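Local coordinates for protein Alpha/beta hydrolase (Pseudomonas aeruginosa PAO1, PDB 4R1D) that probably acts as a calcium-binding alpha/beta-hydrolase lipase, an effector of the H2 type VI secretion system that is held in complex with the protein Tli4, at residues Trp205-Asn210 with Leu220-Tyr225; Met58-Arg63 with Val111-Gln116; Gln213-Ser218 with Gly259-Ala264. All blocks are in the same frame, centred on the assembly; numbering follows the deposited sequence.

Contact 1: Trp205-Asn210 with Leu220-Tyr225; sequences WCAGYN and LDVRDY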
ATOM      1  N   TRP A 205     -15.189  -4.738  13.143  1.00 14.09           N
ATOM      2  CA  TRP A 205     -14.518  -5.572  12.152  1.00 17.12           C
ATOM      3  C   TRP A 205     -13.538  -4.687  11.400  1.00 15.72           C
ATOM      4  O   TRP A 205     -13.796  -3.505  11.214  1.00 16.02           O
ATOM      5  CB  TRP A 205     -15.533  -6.159  11.172  1.00 16.80           C
ATOM      6  CG  TRP A 205     -16.462  -7.131  11.822  1.00 14.83           C
ATOM      7  CD1 TRP A 205     -17.521  -6.832  12.631  1.00 17.65           C
ATOM      8  CD2 TRP A 205     -16.421  -8.562  11.721  1.00 15.31           C
ATOM      9  NE1 TRP A 205     -18.148  -7.992  13.034  1.00 16.54           N
ATOM     10  CE2 TRP A 205     -17.485  -9.066  12.498  1.00 14.55           C
ATOM     11  CE3 TRP A 205     -15.585  -9.464  11.052  1.00 17.54           C
ATOM     12  CZ2 TRP A 205     -17.744 -10.433  12.617  1.00 18.57           C
ATOM     13  CZ3 TRP A 205     -15.839 -10.824  11.173  1.00 19.99           C
ATOM     14  CH2 TRP A 205     -16.907 -11.295  11.958  1.00 17.46           C
ATOM     15  N   CYS A 206     -12.418  -5.257  10.977  1.00 16.34           N
ATOM     16  CA  CYS A 206     -11.331  -4.462  10.416  1.00 13.81           C
ATOM     17  C   CYS A 206     -11.191  -4.687   8.917  1.00 15.49           C
ATOM     18  O   CYS A 206     -10.716  -5.741   8.484  1.00 15.93           O
ATOM     19  CB  CYS A 206     -10.021  -4.825  11.096  1.00 15.87           C
ATOM     20  SG  CYS A 206      -8.628  -3.765  10.624  1.00 17.04           S
ATOM     21  N   ALA A 207     -11.596  -3.691   8.137  1.00 15.61           N
ATOM     22  CA  ALA A 207     -11.559  -3.801   6.683  1.00 13.46           C
ATOM     23  C   ALA A 207     -10.239  -3.317   6.106  1.00 16.63           C
ATOM     24  O   ALA A 207     -10.196  -2.337   5.358  1.00 16.67           O
ATOM     25  CB  ALA A 207     -12.723  -3.037   6.063  1.00 17.14           C
ATOM     26  N   GLY A 208      -9.154  -4.002   6.448  1.00 15.89           N
ATOM     27  CA  GLY A 208      -7.872  -3.691   5.831  1.00 15.11           C
ATOM     28  C   GLY A 208      -7.996  -3.821   4.317  1.00 14.03           C
ATOM     29  O   GLY A 208      -8.830  -4.588   3.814  1.00 16.67           O
ATOM     30  N   TYR A 209      -7.168  -3.084   3.580  1.00 12.56           N
ATOM     31  CA  TYR A 209      -7.273  -3.083   2.127  1.00 11.87           C
ATOM     32  C   TYR A 209      -5.925  -2.833   1.458  1.00 13.96           C
ATOM     33  O   TYR A 209      -4.987  -2.329   2.070  1.00 13.61           O
ATOM     34  CB  TYR A 209      -8.316  -2.067   1.657  1.00 14.25           C
ATOM     35  CG  TYR A 209      -7.944  -0.635   1.995  1.00 14.66           C
ATOM     36  CD1 TYR A 209      -8.360  -0.052   3.182  1.00 12.75           C
ATOM     37  CD2 TYR A 209      -7.201   0.130   1.117  1.00 13.41           C
ATOM     38  CE1 TYR A 209      -8.016   1.246   3.494  1.00 11.05           C
ATOM     39  CE2 TYR A 209      -6.852   1.444   1.419  1.00 14.41           C
ATOM     40  CZ  TYR A 209      -7.266   1.989   2.605  1.00 14.69           C
ATOM     41  OH  TYR A 209      -6.921   3.295   2.905  1.00 13.83           O
ATOM     42  N   ASN A 210      -5.842  -3.214   0.194  1.00 14.49           N
ATOM     43  CA  ASN A 210      -4.630  -3.064  -0.578  1.00 15.89           C
ATOM     44  C   ASN A 210      -4.487  -1.600  -0.969  1.00 11.73           C
ATOM     45  O   ASN A 210      -5.062  -1.163  -1.956  1.00 13.80           O
ATOM     46  CB  ASN A 210      -4.703  -3.973  -1.805  1.00 16.31           C
ATOM     47  CG  ASN A 210      -3.560  -3.750  -2.779  1.00 18.92           C
ATOM     48  OD1 ASN A 210      -2.631  -2.978  -2.515  1.00 15.98           O
ATOM     49  ND2 ASN A 210      -3.611  -4.460  -3.911  1.00 15.88           N
ATOM     50  N   LEU A 220     -14.577  -1.689  -3.667  1.00 19.46           N
ATOM     51  CA  LEU A 220     -15.158  -2.970  -4.068  1.00 18.60           C
ATOM     52  C   LEU A 220     -14.728  -4.072  -3.115  1.00 17.10           C
ATOM     53  O   LEU A 220     -15.536  -4.924  -2.737  1.00 18.12           O
ATOM     54  CB  LEU A 220     -14.768  -3.342  -5.498  1.00 18.90           C
ATOM     55  CG  LEU A 220     -15.584  -2.694  -6.624  1.00 30.56           C
ATOM     56  CD1 LEU A 220     -15.648  -1.184  -6.485  1.00 28.28           C
ATOM     57  CD2 LEU A 220     -15.033  -3.089  -7.992  1.00 29.61           C
ATOM     58  N   ASP A 221     -13.458  -4.058  -2.724  1.00 14.94           N
ATOM     59  CA  ASP A 221     -12.958  -5.087  -1.814  1.00 14.78           C
ATOM     60  C   ASP A 221     -13.615  -4.991  -0.437  1.00 15.90           C
ATOM     61  O   ASP A 221     -13.857  -6.010   0.217  1.00 15.25           O
ATOM     62  CB  ASP A 221     -11.438  -5.000  -1.682  1.00 16.60           C
ATOM     63  CG  ASP A 221     -10.732  -5.328  -2.979  1.00 18.45           C
ATOM     64  OD1 ASP A 221     -11.422  -5.752  -3.939  1.00 19.81           O
ATOM     65  OD2 ASP A 221      -9.493  -5.186  -3.037  1.00 17.49           O
ATOM     66  N   VAL A 222     -13.909  -3.770   0.003  1.00 13.14           N
ATOM     67  CA  VAL A 222     -14.561  -3.589   1.302  1.00 14.34           C
ATOM     68  C   VAL A 222     -16.021  -4.051   1.244  1.00 14.26           C
ATOM     69  O   VAL A 222     -16.522  -4.700   2.172  1.00 14.88           O
ATOM     70  CB  VAL A 222     -14.441  -2.125   1.808  1.00 12.92           C
ATOM     71  CG1 VAL A 222     -15.323  -1.890   3.015  1.00 15.27           C
ATOM     72  CG2 VAL A 222     -12.988  -1.820   2.141  1.00 14.98           C
ATOM     73  N   ARG A 223     -16.697  -3.733   0.145  1.00 15.01           N
ATOM     74  CA  ARG A 223     -18.038  -4.257  -0.089  1.00 15.92           C
ATOM     75  C   ARG A 223     -18.010  -5.779   0.043  1.00 16.78           C
ATOM     76  O   ARG A 223     -18.798  -6.370   0.793  1.00 17.94           O
ATOM     77  CB  ARG A 223     -18.551  -3.855  -1.477  1.00 15.75           C
ATOM     78  CG  ARG A 223     -19.987  -4.316  -1.761  1.00 22.46           C
ATOM     79  CD  ARG A 223     -20.107  -5.109  -3.055  1.00 31.91           C
ATOM     80  NE  ARG A 223     -21.340  -5.899  -3.075  1.00 36.12           N
ATOM     81  CZ  ARG A 223     -21.387  -7.223  -2.912  1.00 37.31           C
ATOM     82  NH1 ARG A 223     -20.269  -7.919  -2.741  1.00 38.41           N
ATOM     83  NH2 ARG A 223     -22.553  -7.857  -2.939  1.00 40.86           N
ATOM     84  N   ASP A 224     -17.086  -6.424  -0.663  1.00 15.10           N
ATOM     85  CA  ASP A 224     -17.040  -7.886  -0.621  1.00 16.01           C
ATOM     86  C   ASP A 224     -16.802  -8.400   0.802  1.00 19.39           C
ATOM     87  O   ASP A 224     -17.397  -9.398   1.218  1.00 19.58           O
ATOM     88  CB  ASP A 224     -15.981  -8.444  -1.577  1.00 20.86           C
ATOM     89  CG  ASP A 224     -16.334  -8.227  -3.044  1.00 24.65           C
ATOM     90  OD1 ASP A 224     -17.504  -7.903  -3.362  1.00 28.30           O
ATOM     91  OD2 ASP A 224     -15.429  -8.386  -3.889  1.00 29.13           O
ATOM     92  N   TYR A 225     -15.933  -7.708   1.542  1.00 14.64           N
ATOM     93  CA  TYR A 225     -15.611  -8.087   2.906  1.00 18.20           C
ATOM     94  C   TYR A 225     -16.871  -8.040   3.762  1.00 16.67           C
ATOM     95  O   TYR A 225     -17.173  -8.987   4.490  1.00 15.20           O
ATOM     96  CB  TYR A 225     -14.532  -7.147   3.478  1.00 15.39           C
ATOM     97  CG  TYR A 225     -14.238  -7.344   4.940  1.00 17.03           C
ATOM     98  CD1 TYR A 225     -13.777  -8.560   5.419  1.00 14.03           C
ATOM     99  CD2 TYR A 225     -14.407  -6.303   5.848  1.00 16.18           C
ATOM    100  CE1 TYR A 225     -13.499  -8.742   6.754  1.00 13.96           C
ATOM    101  CE2 TYR A 225     -14.129  -6.473   7.182  1.00 14.67           C
ATOM    102  CZ  TYR A 225     -13.681  -7.684   7.638  1.00 13.19           C
ATOM    103  OH  TYR A 225     -13.390  -7.861   8.967  1.00 15.88           O
TER
HETATM  104  O   HOH W   1      -7.967  -5.139  -0.626  1.00 17.55           O
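Tyr225 turns its CG to the far side of CA from its own backbone N (chi1 173°), and Trp205 keeps CG beside its backbone N (chi1 -67°), which together carry the Tyr225 phenol oxygen to the rim of the indole. The contact opens a beta-alpha-beta crossover of the alpha/beta-hydrolase sheet: strand 201-206 ends, the chain loops round, and helix 215-238 packs back against the strand end on its way to strand 250-255. Tyr225 OH lies near the indole plane, 3.4 Å from Trp205 CE3, with Trp205 CB alongside at 3.5 Å from the same oxygen. The indole itself is steadied from elsewhere, NE1 bonding to Tyr234 OH and the ring meeting Phe233 edge-to-face.

Ala207, the centre of an inverse gamma turn where the strand gives way to loop, fills the angle between two helix side chains one turn apart. Its CB is 3.7 Å from Tyr225 CD2 and 4.1 Å from Val222 CG2. Lys138 makes a cation-pi contact with the Tyr225 ring and also donates to Cys206 O, tying the ring to the backbone it lies against. Farther along, where loop and helix draw apart, contact becomes indirect: a water accepts from Asn210 N at 3.0 Å and donates to Asp221 OD2 at 2.9 Å.

Contact 2: Met58-Arg63 with Val111-Gln116; sequences MGTNLR and VEVDDQ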
ATOM      1  N   MET A  58      -1.003   3.589   3.935  1.00 15.97           N
ATOM      2  CA  MET A  58      -0.009   2.541   4.204  1.00 14.38           C
ATOM      3  C   MET A  58      -0.344   1.707   5.450  1.00 15.50           C
ATOM      4  O   MET A  58       0.543   1.116   6.063  1.00 18.63           O
ATOM      5  CB  MET A  58       1.388   3.174   4.387  1.00 17.73           C
ATOM      6  CG  MET A  58       1.982   3.754   3.108  1.00 21.46           C
ATOM      7  SD  MET A  58       3.631   4.512   3.334  1.00 23.26           S
ATOM      8  CE  MET A  58       3.175   6.061   4.145  1.00 16.33           C
ATOM      9  N   GLY A  59      -1.622   1.651   5.811  1.00 14.67           N
ATOM     10  CA  GLY A  59      -2.008   1.175   7.133  1.00 13.23           C
ATOM     11  C   GLY A  59      -2.275  -0.314   7.256  1.00 14.71           C
ATOM     12  O   GLY A  59      -2.411  -0.832   8.370  1.00 14.99           O
ATOM     13  N   THR A  60      -2.327  -0.999   6.116  1.00 14.72           N
ATOM     14  CA  THR A  60      -2.691  -2.412   6.073  1.00 15.76           C
ATOM     15  C   THR A  60      -1.485  -3.260   5.689  1.00 17.12           C
ATOM     16  O   THR A  60      -0.767  -2.934   4.751  1.00 13.07           O
ATOM     17  CB  THR A  60      -3.854  -2.660   5.069  1.00 13.94           C
ATOM     18  OG1 THR A  60      -5.004  -1.879   5.449  1.00 12.78           O
ATOM     19  CG2 THR A  60      -4.246  -4.156   4.995  1.00 13.62           C
ATOM     20  N   ASN A  61      -1.274  -4.342   6.426  1.00 13.97           N
ATOM     21  CA  ASN A  61      -0.214  -5.305   6.112  1.00 16.35           C
ATOM     22  C   ASN A  61      -0.445  -5.984   4.777  1.00 16.16           C
ATOM     23  O   ASN A  61      -1.585  -6.310   4.449  1.00 15.03           O
ATOM     24  CB  ASN A  61      -0.164  -6.379   7.196  1.00 14.01           C
ATOM     25  CG  ASN A  61       0.073  -5.805   8.577  1.00 19.62           C
ATOM     26  OD1 ASN A  61       0.872  -4.883   8.751  1.00 19.03           O
ATOM     27  ND2 ASN A  61      -0.623  -6.356   9.577  1.00 15.38           N
ATOM     28  N   LEU A  62       0.630  -6.235   4.024  1.00 13.90           N
ATOM     29  CA  LEU A  62       0.513  -6.863   2.708  1.00 13.34           C
ATOM     30  C   LEU A  62       1.505  -7.999   2.565  1.00 12.38           C
ATOM     31  O   LEU A  62       2.603  -7.959   3.128  1.00 13.95           O
ATOM     32  CB  LEU A  62       0.806  -5.860   1.583  1.00 12.46           C
ATOM     33  CG  LEU A  62       0.029  -4.547   1.624  1.00 15.23           C
ATOM     34  CD1 LEU A  62       0.565  -3.614   0.548  1.00 14.68           C
ATOM     35  CD2 LEU A  62      -1.471  -4.804   1.444  1.00 12.71           C
ATOM     36  N   ARG A  63       1.112  -8.991   1.783  1.00 14.29           N
ATOM     37  CA  ARG A  63       2.003 -10.070   1.418  1.00 14.14           C
ATOM     38  C   ARG A  63       1.945 -10.252  -0.083  1.00 15.15           C
ATOM     39  O   ARG A  63       0.979  -9.843  -0.725  1.00 13.85           O
ATOM     40  CB  ARG A  63       1.588 -11.360   2.131  1.00 15.42           C
ATOM     41  CG  ARG A  63       0.201 -11.847   1.733  1.00 14.42           C
ATOM     42  CD  ARG A  63      -0.233 -13.010   2.614  1.00 15.45           C
ATOM     43  NE  ARG A  63      -1.545 -13.509   2.211  1.00 17.75           N
ATOM     44  CZ  ARG A  63      -2.412 -14.079   3.040  1.00 22.71           C
ATOM     45  NH1 ARG A  63      -2.120 -14.194   4.332  1.00 22.86           N
ATOM     46  NH2 ARG A  63      -3.577 -14.507   2.585  1.00 24.56           N
ATOM     47  N   VAL A 111       0.146  -7.837  -4.824  1.00 15.27           N
ATOM     48  CA  VAL A 111       0.064  -7.956  -3.376  1.00 11.26           C
ATOM     49  C   VAL A 111      -1.370  -8.205  -2.927  1.00 12.70           C
ATOM     50  O   VAL A 111      -2.299  -8.002  -3.685  1.00 18.45           O
ATOM     51  CB  VAL A 111       0.583  -6.678  -2.646  1.00 13.52           C
ATOM     52  CG1 VAL A 111       2.062  -6.419  -2.971  1.00 16.01           C
ATOM     53  CG2 VAL A 111      -0.302  -5.453  -2.964  1.00 14.39           C
ATOM     54  N   GLU A 112      -1.536  -8.640  -1.679  1.00 14.77           N
ATOM     55  CA  GLU A 112      -2.868  -8.789  -1.081  1.00 16.84           C
ATOM     56  C   GLU A 112      -2.813  -8.541   0.423  1.00 13.10           C
ATOM     57  O   GLU A 112      -1.754  -8.628   1.044  1.00 13.34           O
ATOM     58  CB  GLU A 112      -3.443 -10.187  -1.349  1.00 15.58           C
ATOM     59  CG  GLU A 112      -2.626 -11.299  -0.718  1.00 16.55           C
ATOM     60  CD  GLU A 112      -3.180 -12.700  -0.984  1.00 17.46           C
ATOM     61  OE1 GLU A 112      -4.069 -12.853  -1.843  1.00 20.69           O
ATOM     62  OE2 GLU A 112      -2.702 -13.645  -0.325  1.00 19.12           O
ATOM     63  N   VAL A 113      -3.951  -8.194   1.005  1.00 13.34           N
ATOM     64  CA  VAL A 113      -4.032  -8.024   2.451  1.00 17.36           C
ATOM     65  C   VAL A 113      -3.497  -9.241   3.201  1.00 16.73           C
ATOM     66  O   VAL A 113      -3.790 -10.381   2.836  1.00 19.22           O
ATOM     67  CB  VAL A 113      -5.473  -7.776   2.890  1.00 17.15           C
ATOM     68  CG1 VAL A 113      -5.571  -7.756   4.416  1.00 15.19           C
ATOM     69  CG2 VAL A 113      -5.977  -6.475   2.276  1.00 17.53           C
ATOM     70  N   ASP A 114      -2.709  -8.980   4.241  1.00 13.88           N
ATOM     71  CA  ASP A 114      -2.157 -10.013   5.119  1.00 14.26           C
ATOM     72  C   ASP A 114      -2.769  -9.822   6.499  1.00 17.29           C
ATOM     73  O   ASP A 114      -2.497  -8.823   7.163  1.00 14.65           O
ATOM     74  CB  ASP A 114      -0.627  -9.885   5.201  1.00 15.55           C
ATOM     75  CG  ASP A 114       0.013 -10.915   6.135  1.00 18.95           C
ATOM     76  OD1 ASP A 114      -0.707 -11.787   6.672  1.00 17.87           O
ATOM     77  OD2 ASP A 114       1.253 -10.865   6.318  1.00 22.46           O
ATOM     78  N   ASP A 115      -3.593 -10.776   6.925  1.00 17.07           N
ATOM     79  CA  ASP A 115      -4.287 -10.666   8.204  1.00 12.90           C
ATOM     80  C   ASP A 115      -3.545 -11.315   9.368  1.00 18.44           C
ATOM     81  O   ASP A 115      -4.102 -11.465  10.460  1.00 15.92           O
ATOM     82  CB  ASP A 115      -5.718 -11.215   8.103  1.00 16.80           C
ATOM     83  CG  ASP A 115      -5.765 -12.719   7.908  1.00 22.17           C
ATOM     84  OD1 ASP A 115      -4.693 -13.344   7.716  1.00 19.23           O
ATOM     85  OD2 ASP A 115      -6.890 -13.275   7.949  1.00 22.85           O
ATOM     86  N   GLN A 116      -2.284 -11.685   9.142  1.00 15.15           N
ATOM     87  CA  GLN A 116      -1.518 -12.416  10.143  1.00 17.33           C
ATOM     88  C   GLN A 116      -0.547 -11.548  10.940  1.00 20.17           C
ATOM     89  O   GLN A 116       0.417 -12.050  11.523  1.00 20.78           O
ATOM     90  CB  GLN A 116      -0.788 -13.591   9.475  1.00 18.40           C
ATOM     91  CG  GLN A 116      -1.752 -14.556   8.806  1.00 15.98           C
ATOM     92  CD  GLN A 116      -2.593 -15.317   9.822  1.00 23.24           C
ATOM     93  OE1 GLN A 116      -3.819 -15.383   9.716  1.00 22.90           O
ATOM     94  NE2 GLN A 116      -1.932 -15.892  10.812  1.00 21.86           N
TER
HETATM   95  O   HOH W   2      -4.122 -15.344   6.058  1.00 25.17           O
HETATM   96  O   HOH W   3       0.035 -14.114   6.018  1.00 32.31           O
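Glu112 OE2 is gripped by two nitrogens of Arg63 at once, NE at 2.8 Å and NH2 at 3.2 Å, and Lys68 adds a further salt bridge to the same oxygen. The pair sits on one face of a small antiparallel sheet in which strand 62-64 runs between strands 70-72 and 111-113. Arg63 and Glu112 form a hydrogen-bonded pair, with Arg63 N donating to Glu112 O at 3.0 Å and Glu112 N returning a bond to Arg63 O at 2.9 Å; the next pair, Leu62 with Val113, is non-hydrogen-bonded.

Both side chains start with CG wedged between backbone N and carbonyl carbon (chi1 63° in each), then run out extended, slanting across each other, with Arg63 CG 3.8 Å from Glu112 CG. OE2 lies in the guanidinium plane, but the carboxylate is turned 58° from that plane, and both nitrogens approach OE2 from the same face of the acid. Val113 O lies over one guanidinium face, and a water links NH1 to Asp115 OD1. Asp114 OD1 makes a long salt bridge to Arg63 NH1, while Asp114 OD2 pairs with Arg73.

Beyond the ladder, Asp114 N reaches back to Asn61 O at 2.9 Å, the donor standing well above the carbonyl plane. Thr60 CG2 packs on both methyls of Val113. Strand 111-113 is followed by an Asx turn, in which Asp114 OD1 accepts from Gln116 N at 2.9 Å.

Contact 3: Gln213-Ser218 with Gly259-Ala264; sequences QSNRQS and GLVARA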
ATOM      1  N   GLN A 213      -3.419  -0.196  -4.615  1.00 14.09           N
ATOM      2  CA  GLN A 213      -4.323  -0.144  -5.744  1.00 11.68           C
ATOM      3  C   GLN A 213      -5.211   1.081  -5.610  1.00 14.77           C
ATOM      4  O   GLN A 213      -5.241   1.716  -4.553  1.00 14.72           O
ATOM      5  CB  GLN A 213      -5.189  -1.401  -5.787  1.00 17.62           C
ATOM      6  CG  GLN A 213      -6.328  -1.366  -4.779  1.00 11.53           C
ATOM      7  CD  GLN A 213      -7.046  -2.694  -4.681  1.00 18.58           C
ATOM      8  OE1 GLN A 213      -6.830  -3.596  -5.511  1.00 16.19           O
ATOM      9  NE2 GLN A 213      -7.897  -2.834  -3.664  1.00 15.50           N
ATOM     10  N   SER A 214      -5.943   1.408  -6.676  1.00 16.49           N
ATOM     11  CA  SER A 214      -6.884   2.523  -6.615  1.00 18.56           C
ATOM     12  C   SER A 214      -7.876   2.344  -5.485  1.00 17.76           C
ATOM     13  O   SER A 214      -8.388   1.253  -5.257  1.00 15.87           O
ATOM     14  CB  SER A 214      -7.672   2.676  -7.921  1.00 15.78           C
ATOM     15  OG  SER A 214      -8.519   3.810  -7.839  1.00 18.05           O
ATOM     16  N   ASN A 215      -8.165   3.430  -4.783  1.00 17.05           N
ATOM     17  CA  ASN A 215      -9.204   3.401  -3.780  1.00 11.96           C
ATOM     18  C   ASN A 215     -10.563   3.059  -4.370  1.00 16.60           C
ATOM     19  O   ASN A 215     -11.449   2.573  -3.672  1.00 15.83           O
ATOM     20  CB  ASN A 215      -9.203   4.721  -3.006  1.00 14.48           C
ATOM     21  CG  ASN A 215      -7.911   4.916  -2.260  1.00 19.88           C
ATOM     22  OD1 ASN A 215      -7.083   5.766  -2.613  1.00 24.82           O
ATOM     23  ND2 ASN A 215      -7.693   4.084  -1.252  1.00 11.83           N
ATOM     24  N   ARG A 216     -10.709   3.293  -5.670  1.00 15.21           N
ATOM     25  CA  ARG A 216     -11.881   2.831  -6.392  1.00 19.85           C
ATOM     26  C   ARG A 216     -12.054   1.321  -6.251  1.00 17.26           C
ATOM     27  O   ARG A 216     -13.164   0.838  -6.013  1.00 18.65           O
ATOM     28  CB  ARG A 216     -11.776   3.202  -7.872  1.00 22.28           C
ATOM     29  CG  ARG A 216     -13.066   2.977  -8.638  1.00 24.14           C
ATOM     30  CD  ARG A 216     -12.840   3.051 -10.144  1.00 22.47           C
ATOM     31  NE  ARG A 216     -12.442   4.383 -10.601  1.00 22.35           N
ATOM     32  CZ  ARG A 216     -13.288   5.393 -10.795  1.00 23.10           C
ATOM     33  NH1 ARG A 216     -14.584   5.240 -10.546  1.00 21.05           N
ATOM     34  NH2 ARG A 216     -12.839   6.562 -11.240  1.00 22.65           N
ATOM     35  N   GLN A 217     -10.965   0.572  -6.413  1.00 15.18           N
ATOM     36  CA  GLN A 217     -11.039  -0.882  -6.312  1.00 17.63           C
ATOM     37  C   GLN A 217     -11.131  -1.342  -4.849  1.00 15.58           C
ATOM     38  O   GLN A 217     -11.799  -2.327  -4.535  1.00 15.78           O
ATOM     39  CB  GLN A 217      -9.842  -1.547  -7.009  1.00 17.20           C
ATOM     40  CG  GLN A 217      -9.876  -3.055  -6.879  1.00 17.04           C
ATOM     41  CD  GLN A 217     -11.055  -3.671  -7.613  1.00 21.24           C
ATOM     42  OE1 GLN A 217     -11.351  -3.305  -8.750  1.00 26.23           O
ATOM     43  NE2 GLN A 217     -11.740  -4.608  -6.959  1.00 24.19           N
ATOM     44  N   SER A 218     -10.467  -0.617  -3.953  1.00 13.33           N
ATOM     45  CA  SER A 218     -10.546  -0.952  -2.534  1.00 15.48           C
ATOM     46  C   SER A 218     -11.972  -0.854  -1.992  1.00 13.04           C
ATOM     47  O   SER A 218     -12.369  -1.591  -1.073  1.00 14.25           O
ATOM     48  CB  SER A 218      -9.578  -0.094  -1.716  1.00 14.01           C
ATOM     49  OG  SER A 218      -8.235  -0.460  -1.994  1.00 15.33           O
ATOM     50  N   GLY A 259     -11.044   7.088   4.291  1.00 11.79           N
ATOM     51  CA  GLY A 259     -12.229   7.889   4.051  1.00 12.70           C
ATOM     52  C   GLY A 259     -12.562   8.028   2.572  1.00 14.99           C
ATOM     53  O   GLY A 259     -13.720   8.203   2.192  1.00 13.91           O
ATOM     54  N   LEU A 260     -11.537   7.990   1.734  1.00 14.73           N
ATOM     55  CA  LEU A 260     -11.766   8.026   0.297  1.00 15.81           C
ATOM     56  C   LEU A 260     -12.326   6.676  -0.175  1.00 14.80           C
ATOM     57  O   LEU A 260     -13.211   6.622  -1.044  1.00 16.94           O
ATOM     58  CB  LEU A 260     -10.482   8.387  -0.451  1.00 14.33           C
ATOM     59  CG  LEU A 260     -10.047   9.862  -0.397  1.00 21.34           C
ATOM     60  CD1 LEU A 260      -9.687  10.297   0.994  1.00 22.90           C
ATOM     61  CD2 LEU A 260      -8.855  10.074  -1.334  1.00 28.52           C
ATOM     62  N   VAL A 261     -11.821   5.598   0.414  1.00 14.29           N
ATOM     63  CA  VAL A 261     -12.350   4.262   0.147  1.00 14.12           C
ATOM     64  C   VAL A 261     -13.838   4.231   0.493  1.00 15.13           C
ATOM     65  O   VAL A 261     -14.662   3.771  -0.300  1.00 14.03           O
ATOM     66  CB  VAL A 261     -11.607   3.188   0.969  1.00 15.00           C
ATOM     67  CG1 VAL A 261     -12.275   1.811   0.802  1.00 15.09           C
ATOM     68  CG2 VAL A 261     -10.096   3.150   0.587  1.00 11.21           C
ATOM     69  N   ALA A 262     -14.174   4.744   1.672  1.00 14.80           N
ATOM     70  CA  ALA A 262     -15.554   4.763   2.138  1.00 14.21           C
ATOM     71  C   ALA A 262     -16.451   5.577   1.205  1.00 14.23           C
ATOM     72  O   ALA A 262     -17.552   5.169   0.867  1.00 15.33           O
ATOM     73  CB  ALA A 262     -15.631   5.318   3.552  1.00 14.41           C
ATOM     74  N   ARG A 263     -15.976   6.737   0.781  1.00 14.63           N
ATOM     75  CA  ARG A 263     -16.787   7.559  -0.106  1.00 13.98           C
ATOM     76  C   ARG A 263     -16.987   6.907  -1.469  1.00 14.28           C
ATOM     77  O   ARG A 263     -18.074   6.960  -2.026  1.00 14.78           O
ATOM     78  CB  ARG A 263     -16.200   8.963  -0.225  1.00 16.31           C
ATOM     79  CG  ARG A 263     -16.423   9.808   1.034  1.00 15.35           C
ATOM     80  CD  ARG A 263     -15.585  11.081   1.008  1.00 16.76           C
ATOM     81  NE  ARG A 263     -15.953  11.900  -0.148  1.00 17.09           N
ATOM     82  CZ  ARG A 263     -15.148  12.772  -0.748  1.00 17.93           C
ATOM     83  NH1 ARG A 263     -13.900  12.961  -0.319  1.00 15.86           N
ATOM     84  NH2 ARG A 263     -15.597  13.461  -1.795  1.00 19.68           N
ATOM     85  N   ALA A 264     -15.935   6.291  -2.008  1.00 13.25           N
ATOM     86  CA  ALA A 264     -16.075   5.524  -3.237  1.00 13.79           C
ATOM     87  C   ALA A 264     -17.151   4.452  -3.063  1.00 16.71           C
ATOM     88  O   ALA A 264     -17.988   4.253  -3.936  1.00 15.79           O
ATOM     89  CB  ALA A 264     -14.740   4.901  -3.637  1.00 13.60           C
TER
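Asn215 and Val261 bring their helices together with CA atoms 5.1 Å apart, and Arg216 and Ala264 follow at 5.9 Å, so the first turn of helix 215-238 comes very close to the middle of helix 258-267. The second helix follows strand 250-255, in a position consistent with the helix that follows the nucleophile elbow in alpha/beta hydrolases. Ser214 is the N-cap of the first helix, its OG accepting from Arg216 N at 3.1 Å, while Glu325 binds both Ser214 OG and Asn215 N.

Val261 carries the packing. With CG1 set across CA from its backbone N (chi1 174°), its two methyls fork over the first helix: CG1 lies 3.9 Å from Ser218 C, and CG2 lies 4.0 Å from Ser218 CB and the same from Asn215 CB. The Asn215 side chain crosses that of Val261 at about a right angle. One turn on, Ala264 presents only a methyl, and its CB rests 4.0 Å from Asn215 O.

Ser218 faces the valine with its CB while its OG accepts from Gln213 NE2 at 2.9 Å in a nearly straight bond (172°). The Ser218 hydroxyl and the cap of the helix thus find partners away from the second helix, and what joins the two helices here is packing of the Val261 and Ala264 methyls against Asn215 and Ser218, short side chains that allow the close approach.

Contacts 1 and 3 share helix 215-238 and have centres about 10 Å apart; Tyr209 leaves the loop of contact 1 to set its ring on contact 3, with CZ 3.7 Å from Val261 CG2. Gln213 NE2 bonds to Asp221 OD2 at 2.9 Å, joining the two along the helix start. Contact 2, centred about 11 Å from contact 1, meets the same loop where Tyr209 N bonds to Thr60 OG1 at 3.1 Å. It does not touch contact 3: their centres are about 16 Å apart. The calcium ion, held by Glu152, Asp156, Phe202 and Asp203, lies about 8 Å from the Trp205 side chain, at the strand side of contact 1.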